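Local coordinates for protein putative cathepsin d (Ixodes ricinus, PDB 5N7Q) that probably cleaves proteins as a cathepsin D-like aspartic endopeptidase of the tick, and is bound here by the inhibitor pepstatin A, at residues L14-Y19 with Y286-N291. Numbering follows the deposited sequence.
Unlike the reference sequence in segment 14-19: Val-17 (reference Glu).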
loop_
_atom_site.group_PDB
_atom_site.type_symbol
_atom_site.label_atom_id
_atom_site.label_comp_id
_atom_site.label_asym_id
_atom_site.label_seq_id
_atom_site.Cartn_x
_atom_site.Cartn_y
_atom_site.Cartn_z
ATOM N N LEU A 14 5.399 13.131 -0.282
ATOM C CA LEU A 14 6.840 12.863 -0.366
ATOM C C LEU A 14 7.159 11.516 -1.021
ATOM O O LEU A 14 8.213 10.963 -0.766
ATOM C CB LEU A 14 7.484 12.955 1.027
ATOM C CG LEU A 14 7.410 14.329 1.723
ATOM C CD1 LEU A 14 7.831 14.173 3.169
ATOM C CD2 LEU A 14 8.256 15.379 1.061
ATOM N N ASP A 15 6.230 10.976 -1.830
ATOM C CA ASP A 15 6.396 9.627 -2.426
ATOM C C ASP A 15 6.442 8.514 -1.374
ATOM O O ASP A 15 6.740 7.366 -1.715
ATOM C CB ASP A 15 7.667 9.550 -3.341
ATOM C CG ASP A 15 7.403 9.834 -4.791
ATOM O OD1 ASP A 15 6.270 10.162 -5.177
ATOM O OD2 ASP A 15 8.376 9.686 -5.601
ATOM N N VAL A 16 6.107 8.800 -0.116
ATOM C CA VAL A 16 6.182 7.762 0.935
ATOM C C VAL A 16 4.833 7.226 1.366
ATOM O O VAL A 16 4.725 6.054 1.710
ATOM C CB VAL A 16 7.006 8.167 2.170
ATOM C CG1 VAL A 16 8.421 8.447 1.758
ATOM C CG2 VAL A 16 6.439 9.348 2.914
ATOM N N VAL A 17 3.802 8.069 1.375
ATOM C CA VAL A 17 2.444 7.604 1.662
ATOM C C VAL A 17 1.443 8.309 0.763
ATOM O O VAL A 17 1.615 9.483 0.396
ATOM C CB VAL A 17 2.054 7.804 3.147
ATOM C CG1 VAL A 17 2.890 6.945 4.095
ATOM C CG2 VAL A 17 2.192 9.243 3.564
ATOM N N TYR A 18 0.366 7.591 0.473
ATOM C CA TYR A 18 -0.746 8.067 -0.336
ATOM C C TYR A 18 -2.013 7.882 0.479
ATOM O O TYR A 18 -2.166 6.885 1.181
ATOM C CB TYR A 18 -0.809 7.292 -1.656
ATOM C CG TYR A 18 0.407 7.463 -2.534
ATOM C CD1 TYR A 18 1.586 6.764 -2.271
ATOM C CD2 TYR A 18 0.363 8.296 -3.645
ATOM C CE1 TYR A 18 2.701 6.946 -3.086
ATOM C CE2 TYR A 18 1.477 8.459 -4.461
ATOM C CZ TYR A 18 2.621 7.776 -4.172
ATOM O OH TYR A 18 3.732 7.931 -4.970
ATOM N N TYR A 19 -2.895 8.865 0.438
ATOM C CA TYR A 19 -4.126 8.791 1.224
ATOM C C TYR A 19 -5.230 9.573 0.575
ATOM O O TYR A 19 -4.987 10.498 -0.223
ATOM C CB TYR A 19 -3.883 9.286 2.651
ATOM C CG TYR A 19 -3.135 10.584 2.718
ATOM C CD1 TYR A 19 -1.739 10.582 2.662
ATOM C CD2 TYR A 19 -3.791 11.815 2.871
ATOM C CE1 TYR A 19 -1.013 11.743 2.715
ATOM C CE2 TYR A 19 -3.049 12.999 2.942
ATOM C CZ TYR A 19 -1.669 12.938 2.850
ATOM O OH TYR A 19 -0.843 14.040 2.921
ATOM N N TYR A 286 13.662 3.939 -8.188
ATOM C CA TYR A 286 13.906 3.244 -6.917
ATOM C C TYR A 286 14.679 3.993 -5.851
ATOM O O TYR A 286 14.783 3.519 -4.747
ATOM C CB TYR A 286 14.496 1.851 -7.152
ATOM C CG TYR A 286 15.913 1.778 -7.686
ATOM C CD1 TYR A 286 17.013 2.164 -6.918
ATOM C CD2 TYR A 286 16.172 1.236 -8.960
ATOM C CE1 TYR A 286 18.306 2.029 -7.401
ATOM C CE2 TYR A 286 17.470 1.099 -9.434
ATOM C CZ TYR A 286 18.524 1.513 -8.643
ATOM O OH TYR A 286 19.821 1.371 -9.117
ATOM N N VAL A 287 15.172 5.187 -6.146
ATOM C CA VAL A 287 15.833 6.021 -5.132
ATOM C C VAL A 287 14.826 6.996 -4.566
ATOM O O VAL A 287 14.194 7.731 -5.312
ATOM C CB VAL A 287 17.052 6.775 -5.704
ATOM C CG1 VAL A 287 17.656 7.730 -4.668
ATOM C CG2 VAL A 287 18.084 5.789 -6.218
ATOM N N LEU A 288 14.687 6.989 -3.250
ATOM C CA LEU A 288 13.762 7.880 -2.548
ATOM C C LEU A 288 14.534 8.988 -1.856
ATOM O O LEU A 288 15.429 8.708 -1.073
ATOM C CB LEU A 288 12.949 7.093 -1.518
ATOM C CG LEU A 288 11.874 7.895 -0.751
ATOM C CD1 LEU A 288 10.704 8.253 -1.631
ATOM C CD2 LEU A 288 11.419 7.096 0.458
ATOM N N LYS A 289 14.161 10.240 -2.112
ATOM C CA LYS A 289 14.675 11.392 -1.347
ATOM C C LYS A 289 13.985 11.450 -0.006
ATOM O O LYS A 289 12.747 11.464 0.056
ATOM C CB LYS A 289 14.406 12.723 -2.047
ATOM C CG LYS A 289 14.893 13.934 -1.237
ATOM C CD LYS A 289 14.490 15.252 -1.884
ATOM C CE LYS A 289 14.722 16.422 -0.949
ATOM N NZ LYS A 289 14.260 17.684 -1.589
ATOM N N VAL A 290 14.776 11.482 1.061
ATOM C CA VAL A 290 14.287 11.546 2.442
ATOM C C VAL A 290 15.109 12.622 3.145
ATOM O O VAL A 290 16.301 12.735 2.920
ATOM C CB VAL A 290 14.453 10.194 3.162
ATOM C CG1 VAL A 290 14.106 10.283 4.650
ATOM C CG2 VAL A 290 13.550 9.154 2.521
ATOM N N ASN A 291 14.445 13.415 3.984
ATOM C CA ASN A 291 15.115 14.349 4.871
ATOM C C ASN A 291 14.956 13.907 6.290
ATOM O O ASN A 291 13.837 13.695 6.752
ATOM C CB ASN A 291 14.578 15.761 4.665
ATOM C CG ASN A 291 15.004 16.313 3.336
ATOM O OD1 ASN A 291 14.456 15.935 2.291
ATOM N ND2 ASN A 291 16.034 17.142 3.338
HETATM O O HOH W 1 10.344 10.754 1.190
HETATM O O HOH W 2 10.638 12.115 -1.685
HETATM O O HOH W 3 11.681 8.828 -5.527
#
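Leu-288 reaches across to the turn at Leu-14 to Val-16 and makes all the direct contact between the two segments. Its CG stands anti to the backbone N (chi1 -177°), which carries both methyls out toward the turn. In one of the two conformers of Val-16, CD2 meets CG1 of this short, branched residue at 3.5 Å, the side chains crossing at about a right angle. CD1 lies 3.7 Å from CB of Asp-15 and 3.8 Å from the carbonyl O of Leu-14. A forked leucine suits this place because it can serve a valine methyl, an aspartate methylene and a peptide carbonyl oxygen together. It also packs on Leu-232 and on the bound inhibitor.

The turn links strands 6-13 and 17-24, an antiparallel pair in which Val-16 and Val-17 both face Leu-13 as a classic beta bulge. Leu-14 and Asp-15 turn the chain with positive phi (59° and 64°), a left-handed conformation that aspartate tolerates relatively well. In this bilobal pepsin-like fold the turn extends from the N-terminal half toward strand 287-292 of the C-terminal lobe; Ser-231 OG donates a further link, a hydrogen bond to Val-16 O.

No direct hydrogen bond joins the segments; three waters lie between them. Two each link Leu-14 O with Lys-289 O. The third lies 2.8 Å from Val-287 O and only weakly, at 3.4 Å, from OD2 of partly exposed Asp-15, whose carboxylate suits accepting from solvent.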